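PDB 6N01: zinc chaperone AztD from Citrobacter koseri, which acts as a periplasmic zinc chaperone, binding zinc ions and handing one of them directly to the solute-binding protein AztC of the AztABCD transport system. Local coordinates for residues H126-Q131 and V171-D176; D359-V364 and V374-S379; V88-A93 and P116-G121; G267-I272 and D284-D289. One frame throughout, in Å; residues are numbered along the deposited sequence.

Interaction 1. Residues H126-Q131 and V171-D176; sequences HFVERQ and VAVPYD
Arg130 reaches over from strand 126-130 and takes hold of the carbonyl oxygen of Pro174 side-on with two nitrogens: NE lies 3.0 Å from Pro174 O, and NH2 lies 3.1 Å from the same oxygen. The acceptor sits in the guanidinium plane, and NH2 approaches it in the carbonyl plane, on a lone pair. A bend at chi3 folds the end of the arginine back over Tyr175, where the guanidinium lies flat on the ring at 26° between planes, with 4.1 Å between centres. NE lies over the ring face, offset toward its rim, and NH2 comes nearest CD1, just beyond the rim. Arginine suits this place because its flat cation can stack and donate at once.

Two residues earlier, Val128 packs against 171-174. Its CG1, anti to the backbone N (chi1 179°), comes within 3.7 Å of Pro174 CD and also meets Val173, while CG2 faces CG2 of Val171 at 3.9 Å. At the start of both segments a water bridges His126 O and Ala172 N.

The two strands run nearly parallel, 15° apart, yet they are the inner edges of successive four-stranded sheets, so side chains and water join them where a shared sheet would use backbone bonds. His126 and the adjacent His169 both belong to high-affinity zinc site 1, which His216 completes. The valine contacts thus run beside the site, while the two bonds and the stack fix the arginine's rotation and satisfy a carbonyl oxygen at the other end.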
loop_
_atom_site.group_PDB
_atom_site.type_symbol
_atom_site.label_atom_id
_atom_site.label_comp_id
_atom_site.label_asym_id
_atom_site.label_seq_id
_atom_site.Cartn_x
_atom_site.Cartn_y
_atom_site.Cartn_z
ATOM N N HIS A 126 -8.246 -3.068 -4.878
ATOM C CA HIS A 126 -7.502 -2.033 -4.166
ATOM C C HIS A 126 -8.146 -1.729 -2.810
ATOM O O HIS A 126 -9.368 -1.576 -2.697
ATOM C CB HIS A 126 -7.421 -0.760 -5.027
ATOM C CG HIS A 126 -6.321 -0.770 -6.053
ATOM N ND1 HIS A 126 -5.257 0.105 -6.008
ATOM C CD2 HIS A 126 -6.129 -1.531 -7.160
ATOM C CE1 HIS A 126 -4.454 -0.118 -7.036
ATOM N NE2 HIS A 126 -4.961 -1.108 -7.750
ATOM N N PHE A 127 -7.312 -1.673 -1.772
ATOM C CA PHE A 127 -7.722 -1.333 -0.420
ATOM C C PHE A 127 -7.135 0.027 -0.119
ATOM O O PHE A 127 -5.961 0.267 -0.435
ATOM C CB PHE A 127 -7.201 -2.372 0.571
ATOM C CG PHE A 127 -7.312 -1.966 1.989
ATOM C CD1 PHE A 127 -6.312 -1.189 2.573
ATOM C CD2 PHE A 127 -8.393 -2.359 2.756
ATOM C CE1 PHE A 127 -6.397 -0.819 3.869
ATOM C CE2 PHE A 127 -8.472 -2.001 4.060
ATOM C CZ PHE A 127 -7.475 -1.216 4.626
ATOM N N VAL A 128 -7.956 0.932 0.421
ATOM C CA VAL A 128 -7.480 2.265 0.824
ATOM C C VAL A 128 -8.033 2.593 2.210
ATOM O O VAL A 128 -9.256 2.720 2.375
ATOM C CB VAL A 128 -7.921 3.347 -0.186
ATOM C CG1 VAL A 128 -7.455 4.728 0.251
ATOM C CG2 VAL A 128 -7.430 3.023 -1.553
ATOM N N GLU A 129 -7.147 2.861 3.172
ATOM C CA GLU A 129 -7.586 3.337 4.481
ATOM C C GLU A 129 -6.943 4.675 4.826
ATOM O O GLU A 129 -5.779 4.927 4.539
ATOM C CB GLU A 129 -7.319 2.302 5.606
ATOM C CG GLU A 129 -7.873 2.747 6.984
ATOM C CD GLU A 129 -6.860 3.617 7.751
ATOM O OE1 GLU A 129 -5.698 3.703 7.300
ATOM O OE2 GLU A 129 -7.190 4.181 8.802
ATOM N N ARG A 130 -7.742 5.509 5.470
ATOM C CA ARG A 130 -7.391 6.877 5.772
ATOM C C ARG A 130 -8.146 7.328 7.012
ATOM O O ARG A 130 -9.365 7.322 7.035
ATOM C CB ARG A 130 -7.803 7.762 4.608
ATOM C CG ARG A 130 -6.703 8.159 3.642
ATOM C CD ARG A 130 -7.187 9.117 2.549
ATOM N NE ARG A 130 -8.458 9.745 2.870
ATOM C CZ ARG A 130 -8.590 10.831 3.614
ATOM N NH1 ARG A 130 -7.528 11.465 4.068
ATOM N NH2 ARG A 130 -9.793 11.292 3.883
ATOM N N GLN A 131 -7.412 7.717 8.036
ATOM C CA GLN A 131 -8.025 8.284 9.257
ATOM C C GLN A 131 -9.127 7.365 9.786
ATOM O O GLN A 131 -10.156 7.811 10.289
ATOM C CB GLN A 131 -8.553 9.710 8.994
ATOM C CG GLN A 131 -7.492 10.612 8.393
ATOM C CD GLN A 131 -7.997 11.969 7.962
ATOM O OE1 GLN A 131 -9.106 12.109 7.449
ATOM N NE2 GLN A 131 -7.169 12.986 8.157
ATOM N N VAL A 171 -10.461 2.113 -8.004
ATOM C CA VAL A 171 -9.997 2.468 -6.670
ATOM C C VAL A 171 -11.014 3.413 -6.059
ATOM O O VAL A 171 -11.608 4.260 -6.744
ATOM C CB VAL A 171 -8.569 3.058 -6.724
ATOM C CG1 VAL A 171 -8.524 4.221 -7.639
ATOM C CG2 VAL A 171 -8.020 3.408 -5.355
ATOM N N ALA A 172 -11.234 3.246 -4.764
ATOM C CA ALA A 172 -12.066 4.159 -4.006
ATOM C C ALA A 172 -11.254 4.710 -2.853
ATOM O O ALA A 172 -10.603 3.943 -2.142
ATOM C CB ALA A 172 -13.309 3.465 -3.489
ATOM N N VAL A 173 -11.296 6.026 -2.673
ATOM C CA VAL A 173 -10.605 6.706 -1.583
ATOM C C VAL A 173 -11.671 7.266 -0.637
ATOM O O VAL A 173 -12.539 8.020 -1.089
ATOM C CB VAL A 173 -9.701 7.824 -2.117
ATOM C CG1 VAL A 173 -8.776 8.328 -1.056
ATOM C CG2 VAL A 173 -8.958 7.367 -3.343
ATOM N N PRO A 174 -11.679 6.908 0.655
ATOM C CA PRO A 174 -12.758 7.365 1.552
ATOM C C PRO A 174 -12.453 8.714 2.162
ATOM O O PRO A 174 -11.331 8.986 2.592
ATOM C CB PRO A 174 -12.772 6.289 2.639
ATOM C CG PRO A 174 -11.364 5.902 2.771
ATOM C CD PRO A 174 -10.750 6.033 1.388
ATOM N N TYR A 175 -13.468 9.579 2.175
ATOM C CA TYR A 175 -13.381 10.931 2.710
ATOM C C TYR A 175 -14.524 11.152 3.714
ATOM O O TYR A 175 -15.292 10.241 4.011
ATOM C CB TYR A 175 -13.367 11.941 1.549
ATOM C CG TYR A 175 -11.997 11.979 0.883
ATOM C CD1 TYR A 175 -10.963 12.710 1.434
ATOM C CD2 TYR A 175 -11.725 11.218 -0.269
ATOM C CE1 TYR A 175 -9.715 12.715 0.842
ATOM C CE2 TYR A 175 -10.527 11.242 -0.847
ATOM C CZ TYR A 175 -9.516 11.993 -0.291
ATOM O OH TYR A 175 -8.286 11.996 -0.873
ATOM N N ASP A 176 -14.585 12.321 4.347
ATOM C CA ASP A 176 -15.681 12.574 5.282
ATOM C C ASP A 176 -16.924 12.873 4.463
ATOM O O ASP A 176 -16.975 13.901 3.771
ATOM C CB ASP A 176 -15.390 13.722 6.251
ATOM C CG ASP A 176 -14.217 13.426 7.162
ATOM O OD1 ASP A 176 -14.086 12.239 7.563
ATOM O OD2 ASP A 176 -13.471 14.378 7.509
HETATM O O HOH W 1 -10.218 1.412 -3.018
HETATM O O HOH W 2 -11.202 14.337 8.549
#

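Interaction 2. Residues D359-V364 and V374-S379; sequences DNKIYV and VLDATS
Strands 361-364 and 374-376 pair antiparallel, their axes 4.6 Å apart at closest approach and their directions 154° apart. Ile362 and Leu375 form a hydrogen-bonded pair: Ile362 N to Leu375 O and Leu375 N to Ile362 O are both 2.9 Å. Lys361 with Asp376 and Tyr363 with Val374 are the non-hydrogen-bonded pairs beside it. A third bond, Ala377 N to Asn360 O at 2.9 Å, extends the pairing past the strand ends.

On the face of Lys361, Tyr363 and Val374, the valine lies alongside the tyrosine ring, CG1 coming to 3.7 Å from CE2 in an off-centre CH-pi contact. The same methyl touches CG of Lys361, so one branched residue serves two neighbours. The lysine, bent at chi2 (94°), brings NZ to 4.0 Å from Asp376 OD1, a long salt bridge. Asp376 OD2 meanwhile accepts from Ser379 N at 2.9 Å through its anti lone pair, an Asx motif that holds the turn leaving the strand.

The other face is aliphatic. Leu375 CD1 sits 4.1 Å from Val364 CG2, and Ile362 packs on Ala377, whose small methyl fits against the chain at Asn360.

This hairpin forms the middle two strands of its sheet, between 355-358 and 381-387. Ile362 and Val364 pack against strand 312-317 of the preceding sheet; Tyr363 touches Leu38 in strand 34-42, and its OH bonds to Ala53 O.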
loop_
_atom_site.group_PDB
_atom_site.type_symbol
_atom_site.label_atom_id
_atom_site.label_comp_id
_atom_site.label_asym_id
_atom_site.label_seq_id
_atom_site.Cartn_x
_atom_site.Cartn_y
_atom_site.Cartn_z
ATOM N N ASP A 359 10.737 -0.457 13.088
ATOM C CA ASP A 359 11.688 0.135 14.034
ATOM C C ASP A 359 12.949 0.565 13.262
ATOM O O ASP A 359 12.841 1.374 12.335
ATOM C CB ASP A 359 11.982 -0.873 15.152
ATOM C CG ASP A 359 12.485 -0.219 16.450
ATOM O OD1 ASP A 359 12.427 1.035 16.579
ATOM O OD2 ASP A 359 12.912 -0.989 17.359
ATOM N N ASN A 360 14.130 0.022 13.573
ATOM C CA ASN A 360 15.366 0.424 12.897
ATOM C C ASN A 360 15.888 -0.665 11.962
ATOM O O ASN A 360 17.079 -0.710 11.679
ATOM C CB ASN A 360 16.441 0.803 13.913
ATOM C CG ASN A 360 15.975 1.941 14.828
ATOM O OD1 ASN A 360 15.237 2.839 14.393
ATOM N ND2 ASN A 360 16.383 1.899 16.091
ATOM N N LYS A 361 14.993 -1.525 11.471
ATOM C CA LYS A 361 15.322 -2.681 10.654
ATOM C C LYS A 361 14.481 -2.725 9.388
ATOM O O LYS A 361 13.337 -2.281 9.363
ATOM C CB LYS A 361 15.141 -4.034 11.421
ATOM C CG LYS A 361 16.387 -4.481 12.174
ATOM C CD LYS A 361 16.514 -4.112 13.589
ATOM C CE LYS A 361 18.024 -4.009 13.968
ATOM N NZ LYS A 361 18.914 -4.956 13.138
ATOM N N ILE A 362 15.068 -3.281 8.338
ATOM C CA ILE A 362 14.400 -3.513 7.061
ATOM C C ILE A 362 14.276 -5.009 6.836
ATOM O O ILE A 362 15.227 -5.771 7.058
ATOM C CB ILE A 362 15.145 -2.863 5.890
ATOM C CG1 ILE A 362 15.338 -1.364 6.145
ATOM C CG2 ILE A 362 14.419 -3.130 4.566
ATOM C CD1 ILE A 362 16.353 -0.723 5.246
ATOM N N TYR A 363 13.115 -5.433 6.381
ATOM C CA TYR A 363 12.815 -6.857 6.208
ATOM C C TYR A 363 12.534 -7.147 4.746
ATOM O O TYR A 363 11.697 -6.480 4.123
ATOM C CB TYR A 363 11.611 -7.269 7.056
ATOM C CG TYR A 363 11.877 -7.041 8.514
ATOM C CD1 TYR A 363 11.805 -5.764 9.047
ATOM C CD2 TYR A 363 12.192 -8.089 9.357
ATOM C CE1 TYR A 363 12.059 -5.535 10.384
ATOM C CE2 TYR A 363 12.460 -7.868 10.690
ATOM C CZ TYR A 363 12.375 -6.599 11.187
ATOM O OH TYR A 363 12.619 -6.375 12.501
ATOM N N VAL A 364 13.249 -8.107 4.189
ATOM C CA VAL A 364 13.084 -8.451 2.783
ATOM C C VAL A 364 12.732 -9.910 2.713
ATOM O O VAL A 364 13.526 -10.751 3.146
ATOM C CB VAL A 364 14.355 -8.127 1.980
ATOM C CG1 VAL A 364 14.211 -8.553 0.537
ATOM C CG2 VAL A 364 14.639 -6.617 2.064
ATOM N N VAL A 374 16.943 -9.669 7.227
ATOM C CA VAL A 374 16.813 -8.520 8.109
ATOM C C VAL A 374 18.099 -7.700 7.999
ATOM O O VAL A 374 19.189 -8.254 8.163
ATOM C CB VAL A 374 16.561 -8.968 9.566
ATOM C CG1 VAL A 374 16.175 -7.821 10.456
ATOM C CG2 VAL A 374 15.480 -10.083 9.613
ATOM N N LEU A 375 17.968 -6.390 7.706
ATOM C CA LEU A 375 19.071 -5.447 7.652
ATOM C C LEU A 375 18.909 -4.334 8.669
ATOM O O LEU A 375 17.789 -3.903 8.972
ATOM C CB LEU A 375 19.167 -4.786 6.283
ATOM C CG LEU A 375 19.212 -5.694 5.066
ATOM C CD1 LEU A 375 17.812 -5.863 4.566
ATOM C CD2 LEU A 375 20.125 -5.071 4.003
ATOM N N ASP A 376 20.037 -3.850 9.183
ATOM C CA ASP A 376 20.031 -2.634 9.972
ATOM C C ASP A 376 19.811 -1.447 9.043
ATOM O O ASP A 376 20.525 -1.293 8.051
ATOM C CB ASP A 376 21.334 -2.481 10.745
ATOM C CG ASP A 376 21.312 -1.298 11.703
ATOM O OD1 ASP A 376 20.775 -1.435 12.823
ATOM O OD2 ASP A 376 21.831 -0.218 11.342
ATOM N N ALA A 377 18.799 -0.619 9.352
ATOM C CA ALA A 377 18.432 0.478 8.456
ATOM C C ALA A 377 19.555 1.487 8.340
ATOM O O ALA A 377 19.771 2.072 7.271
ATOM C CB ALA A 377 17.165 1.181 8.960
ATOM N N THR A 378 20.285 1.681 9.432
ATOM C CA THR A 378 21.296 2.715 9.527
ATOM C C THR A 378 22.561 2.317 8.787
ATOM O O THR A 378 23.030 3.045 7.910
ATOM C CB THR A 378 21.585 2.987 11.007
ATOM O OG1 THR A 378 20.664 3.962 11.492
ATOM C CG2 THR A 378 22.999 3.456 11.236
ATOM N N SER A 379 23.136 1.165 9.138
ATOM C CA SER A 379 24.350 0.707 8.486
ATOM C C SER A 379 24.067 0.117 7.117
ATOM O O SER A 379 24.973 0.038 6.286
ATOM C CB SER A 379 25.031 -0.341 9.353
ATOM O OG SER A 379 24.284 -1.545 9.377
#

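Interaction 3. Residues V88-A93 and P116-G121; sequences VVSTIA and PLELTG
Val88 opens the contact by laying CG2 against Glu118, 3.3 Å from OE1, and against the carbonyl of Leu119. That methyl stands anti to the backbone N, CG1 taking the tighter place (chi1 66°). Val89 carries the antiparallel pairing: its N donates to Leu119 O and its O accepts from Leu119 N, both at 3.0 Å. On this apolar face CB of Val89 lies 4.0 Å from CB of Leu119, as suits two buried aliphatic residues. Ser90 points to the face of Val88 and Glu118, where its hydroxyl is hydrogen-bonded to Gln83.

At Thr91 the direct backbone bonding to Leu117 gives way to a water, which accepts from Thr91 N (2.7 Å) and lies 2.8 Å from Leu117 O, to which it can donate. Thr91 OG1 also donates to that oxygen, 3.2 Å away and tilted 32° from the carbonyl plane, while CG2 rests on Leu117 CD2 at 3.8 Å. A threonine thus supplies both a donor and a methyl at the break.

The chain turns at Pro116, but Thr91 and Ala93 resume backbone bonding with Leu115 and Lys113. Strand 78-83 flanks 88-93 across from the sheet's outer strand 113-120, and Leu119 packs on strand 143-148 of the next sheet.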
loop_
_atom_site.group_PDB
_atom_site.type_symbol
_atom_site.label_atom_id
_atom_site.label_comp_id
_atom_site.label_asym_id
_atom_site.label_seq_id
_atom_site.Cartn_x
_atom_site.Cartn_y
_atom_site.Cartn_z
ATOM N N VAL A 88 -13.023 -12.727 -0.893
ATOM C CA VAL A 88 -13.097 -12.350 0.510
ATOM C C VAL A 88 -11.930 -11.440 0.888
ATOM O O VAL A 88 -10.868 -11.461 0.267
ATOM C CB VAL A 88 -13.146 -13.594 1.411
ATOM C CG1 VAL A 88 -11.860 -14.359 1.319
ATOM C CG2 VAL A 88 -13.385 -13.196 2.841
ATOM N N VAL A 89 -12.178 -10.593 1.877
ATOM C CA VAL A 89 -11.167 -9.847 2.600
ATOM C C VAL A 89 -11.301 -10.235 4.058
ATOM O O VAL A 89 -12.375 -10.051 4.649
ATOM C CB VAL A 89 -11.354 -8.331 2.431
ATOM C CG1 VAL A 89 -10.280 -7.555 3.178
ATOM C CG2 VAL A 89 -11.386 -7.974 0.963
ATOM N N SER A 90 -10.231 -10.793 4.633
ATOM C CA SER A 90 -10.198 -11.056 6.064
ATOM C C SER A 90 -9.534 -9.908 6.811
ATOM O O SER A 90 -8.767 -9.112 6.261
ATOM C CB SER A 90 -9.465 -12.351 6.385
ATOM O OG SER A 90 -9.988 -13.412 5.611
ATOM N N THR A 91 -9.811 -9.849 8.097
ATOM C CA THR A 91 -9.345 -8.748 8.915
ATOM C C THR A 91 -8.647 -9.333 10.127
ATOM O O THR A 91 -9.053 -10.380 10.648
ATOM C CB THR A 91 -10.493 -7.851 9.315
ATOM O OG1 THR A 91 -11.320 -8.524 10.260
ATOM C CG2 THR A 91 -11.363 -7.573 8.106
ATOM N N ILE A 92 -7.557 -8.690 10.515
ATOM C CA ILE A 92 -6.704 -9.126 11.607
ATOM C C ILE A 92 -6.515 -7.955 12.527
ATOM O O ILE A 92 -6.086 -6.881 12.090
ATOM C CB ILE A 92 -5.332 -9.621 11.111
ATOM C CG1 ILE A 92 -5.467 -10.937 10.375
ATOM C CG2 ILE A 92 -4.352 -9.804 12.272
ATOM C CD1 ILE A 92 -4.221 -11.252 9.502
ATOM N N ALA A 93 -6.808 -8.162 13.793
ATOM C CA ALA A 93 -6.407 -7.214 14.797
ATOM C C ALA A 93 -4.935 -7.467 15.071
ATOM O O ALA A 93 -4.560 -8.554 15.529
ATOM C CB ALA A 93 -7.261 -7.368 16.050
ATOM N N PRO A 116 -13.767 -12.202 13.178
ATOM C CA PRO A 116 -14.845 -12.866 12.429
ATOM C C PRO A 116 -15.402 -11.988 11.315
ATOM O O PRO A 116 -15.972 -12.509 10.353
ATOM C CB PRO A 116 -15.882 -13.167 13.514
ATOM C CG PRO A 116 -15.659 -12.082 14.520
ATOM C CD PRO A 116 -14.227 -11.683 14.476
ATOM N N LEU A 117 -15.205 -10.681 11.385
ATOM C CA LEU A 117 -15.636 -9.801 10.311
ATOM C C LEU A 117 -14.895 -10.167 9.031
ATOM O O LEU A 117 -13.669 -10.299 9.030
ATOM C CB LEU A 117 -15.358 -8.350 10.698
ATOM C CG LEU A 117 -15.930 -7.237 9.809
ATOM C CD1 LEU A 117 -16.482 -6.216 10.782
ATOM C CD2 LEU A 117 -14.967 -6.556 8.846
ATOM N N GLU A 118 -15.642 -10.364 7.953
ATOM C CA GLU A 118 -15.110 -10.549 6.611
ATOM C C GLU A 118 -15.931 -9.737 5.631
ATOM O O GLU A 118 -17.139 -9.585 5.798
ATOM C CB GLU A 118 -15.142 -11.996 6.149
ATOM C CG GLU A 118 -14.194 -12.952 6.824
ATOM C CD GLU A 118 -14.252 -14.314 6.133
ATOM O OE1 GLU A 118 -15.191 -14.504 5.326
ATOM O OE2 GLU A 118 -13.382 -15.181 6.370
ATOM N N LEU A 119 -15.260 -9.166 4.658
ATOM C CA LEU A 119 -15.912 -8.524 3.532
ATOM C C LEU A 119 -16.053 -9.492 2.359
ATOM O O LEU A 119 -15.136 -10.265 2.054
ATOM C CB LEU A 119 -15.103 -7.287 3.146
ATOM C CG LEU A 119 -15.465 -5.949 3.816
ATOM C CD1 LEU A 119 -15.873 -6.053 5.265
ATOM C CD2 LEU A 119 -14.245 -5.012 3.669
ATOM N N THR A 120 -17.206 -9.456 1.691
ATOM C CA THR A 120 -17.483 -10.411 0.626
ATOM C C THR A 120 -17.868 -9.677 -0.643
ATOM O O THR A 120 -18.498 -8.614 -0.616
ATOM C CB THR A 120 -18.598 -11.414 1.006
ATOM O OG1 THR A 120 -19.811 -10.707 1.317
ATOM C CG2 THR A 120 -18.172 -12.245 2.208
ATOM N N GLY A 121 -17.473 -10.275 -1.748
ATOM C CA GLY A 121 -17.640 -9.709 -3.066
ATOM C C GLY A 121 -16.652 -10.314 -4.038
ATOM O O GLY A 121 -15.626 -10.891 -3.664
HETATM O O HOH W 3 -11.393 -11.883 8.915
#

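Interaction 4. Residues G267-I272 and D284-D289; sequences GMQYFI and DPTESD
Asp284 OD1 lies 4.0 Å from Gln269 O, and a water joins the two by donating to both oxygens, each 3.0 Å from it. The same carboxylate oxygen accepts from Thr286 N at 3.0 Å, met from above the carboxylate plane, and from Thr286 OG1 at 2.9 Å on the syn side. With CG anti to its backbone N (chi1 -175°), the aspartate can fold OD1 back over its own turn.

Pro285 makes the apolar part of the contact. Its CG presses to 3.4 Å from Phe271 CE2, the two side chains crossing at about a right angle, while CD rests 3.9 Å from Tyr270 CA. The arrangement is an Asx turn set in a type I beta turn from Asp284 to Glu287, which leads from strand 279-283 toward 291-295; proline, its phi held at -71°, suits the second position. Arg246 binds its carbonyl oxygen.

Thr286 follows, with OG1 between the backbone N and the carbonyl carbon (chi1 72°), where it reaches Asp284. Its CG2 is thereby turned toward Gln269, 4.1 Å from OE1; the amide NE2 of that glutamine is bound by Asp223 and Ser221 O.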
loop_
_atom_site.group_PDB
_atom_site.type_symbol
_atom_site.label_atom_id
_atom_site.label_comp_id
_atom_site.label_asym_id
_atom_site.label_seq_id
_atom_site.Cartn_x
_atom_site.Cartn_y
_atom_site.Cartn_z
ATOM N N GLY A 267 5.642 11.027 7.033
ATOM C CA GLY A 267 6.494 11.903 7.801
ATOM C C GLY A 267 7.079 13.023 6.981
ATOM O O GLY A 267 7.552 14.007 7.545
ATOM N N MET A 268 7.071 12.875 5.655
ATOM C CA MET A 268 7.421 13.910 4.708
ATOM C C MET A 268 6.471 13.654 3.557
ATOM O O MET A 268 6.219 12.498 3.208
ATOM C CB MET A 268 8.894 13.803 4.295
ATOM C CG MET A 268 9.411 14.867 3.383
ATOM S SD MET A 268 11.216 14.626 3.262
ATOM C CE MET A 268 11.281 13.232 2.152
ATOM N N GLN A 269 5.952 14.707 2.955
ATOM C CA GLN A 269 4.893 14.553 1.976
ATOM C C GLN A 269 5.482 14.429 0.558
ATOM O O GLN A 269 6.056 15.389 0.043
ATOM C CB GLN A 269 3.952 15.731 2.179
ATOM C CG GLN A 269 2.616 15.577 1.693
ATOM C CD GLN A 269 1.666 16.537 2.466
ATOM O OE1 GLN A 269 2.040 17.634 2.916
ATOM N NE2 GLN A 269 0.450 16.134 2.553
ATOM N N TYR A 270 5.333 13.251 -0.077
ATOM C CA TYR A 270 5.781 13.007 -1.467
ATOM C C TYR A 270 5.212 11.673 -1.960
ATOM O O TYR A 270 4.714 10.865 -1.184
ATOM C CB TYR A 270 7.315 13.025 -1.582
ATOM C CG TYR A 270 7.974 11.877 -0.863
ATOM C CD1 TYR A 270 8.149 10.669 -1.498
ATOM C CD2 TYR A 270 8.360 11.988 0.441
ATOM C CE1 TYR A 270 8.714 9.599 -0.856
ATOM C CE2 TYR A 270 8.929 10.927 1.100
ATOM C CZ TYR A 270 9.101 9.722 0.435
ATOM O OH TYR A 270 9.655 8.617 1.037
ATOM N N PHE A 271 5.308 11.445 -3.265
ATOM C CA PHE A 271 4.961 10.180 -3.871
ATOM C C PHE A 271 6.149 9.642 -4.671
ATOM O O PHE A 271 6.964 10.404 -5.214
ATOM C CB PHE A 271 3.733 10.347 -4.758
ATOM C CG PHE A 271 2.598 10.932 -4.036
ATOM C CD1 PHE A 271 1.916 10.185 -3.123
ATOM C CD2 PHE A 271 2.232 12.236 -4.225
ATOM C CE1 PHE A 271 0.860 10.752 -2.395
ATOM C CE2 PHE A 271 1.180 12.783 -3.504
ATOM C CZ PHE A 271 0.519 12.040 -2.617
ATOM N N ILE A 272 6.254 8.332 -4.705
ATOM C CA ILE A 272 7.186 7.640 -5.588
ATOM C C ILE A 272 6.362 6.782 -6.514
ATOM O O ILE A 272 5.426 6.106 -6.067
ATOM C CB ILE A 272 8.235 6.796 -4.829
ATOM C CG1 ILE A 272 9.117 7.727 -4.007
ATOM C CG2 ILE A 272 9.121 6.028 -5.823
ATOM C CD1 ILE A 272 10.228 7.077 -3.199
ATOM N N ASP A 284 6.924 15.880 -5.503
ATOM C CA ASP A 284 6.597 16.731 -4.368
ATOM C C ASP A 284 5.320 17.480 -4.714
ATOM O O ASP A 284 5.381 18.496 -5.424
ATOM C CB ASP A 284 7.735 17.717 -4.066
ATOM C CG ASP A 284 7.475 18.563 -2.797
ATOM O OD1 ASP A 284 6.317 18.618 -2.339
ATOM O OD2 ASP A 284 8.423 19.186 -2.261
ATOM N N PRO A 285 4.148 17.042 -4.234
ATOM C CA PRO A 285 2.893 17.715 -4.595
ATOM C C PRO A 285 2.695 19.106 -3.981
ATOM O O PRO A 285 1.620 19.678 -4.182
ATOM C CB PRO A 285 1.816 16.737 -4.101
ATOM C CG PRO A 285 2.485 15.903 -3.060
ATOM C CD PRO A 285 3.960 16.028 -3.182
ATOM N N THR A 286 3.628 19.642 -3.181
ATOM C CA THR A 286 3.498 20.985 -2.602
ATOM C C THR A 286 4.442 22.009 -3.221
ATOM O O THR A 286 4.473 23.155 -2.750
ATOM C CB THR A 286 3.740 20.966 -1.085
ATOM O OG1 THR A 286 5.138 20.759 -0.802
ATOM C CG2 THR A 286 2.912 19.881 -0.399
ATOM N N GLU A 287 5.232 21.628 -4.234
ATOM C CA GLU A 287 6.162 22.526 -4.917
ATOM C C GLU A 287 5.881 22.476 -6.408
ATOM O O GLU A 287 5.492 21.434 -6.952
ATOM C CB GLU A 287 7.644 22.160 -4.683
ATOM C CG GLU A 287 8.077 22.170 -3.224
ATOM C CD GLU A 287 8.521 23.550 -2.733
ATOM O OE1 GLU A 287 8.014 23.999 -1.678
ATOM O OE2 GLU A 287 9.374 24.183 -3.396
ATOM N N SER A 288 6.108 23.611 -7.069
ATOM C CA SER A 288 5.887 23.681 -8.507
ATOM C C SER A 288 6.913 22.845 -9.271
ATOM O O SER A 288 6.565 22.233 -10.288
ATOM C CB SER A 288 5.890 25.139 -8.968
ATOM O OG SER A 288 4.650 25.763 -8.670
ATOM N N ASP A 289 8.158 22.774 -8.786
ATOM C CA ASP A 289 9.173 21.861 -9.339
ATOM C C ASP A 289 8.903 20.477 -8.772
ATOM O O ASP A 289 9.433 20.065 -7.742
ATOM C CB ASP A 289 10.587 22.334 -9.004
ATOM C CG ASP A 289 11.677 21.535 -9.742
ATOM O OD1 ASP A 289 11.378 20.871 -10.769
ATOM O OD2 ASP A 289 12.846 21.586 -9.294
HETATM O O HOH W 4 6.776 18.266 0.643
#

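In the fold
Along the chain come interactions 3, 1, 4 and 2. Eight successive four-stranded antiparallel sheets, arranged in a ring, make a beta-propeller. Interactions 2 and 3 each pair strands of one sheet; interaction 4 joins residues at and before the start of strand 271-274 to the turn after 279-283 of the same sheet; interaction 1 bridges successive sheets. Interactions 3 and 1, on consecutive strands 113-120 and 124-130, have centres about 16 Å apart. Interactions 1 and 2 lie on opposite sides of the chain's centre, about 29 Å between centres, as do 3 and 4, about 33 Å. Interactions 2 and 4 lie away from the zinc sites; site 1, with His126, sits at the sheet junction of interaction 1.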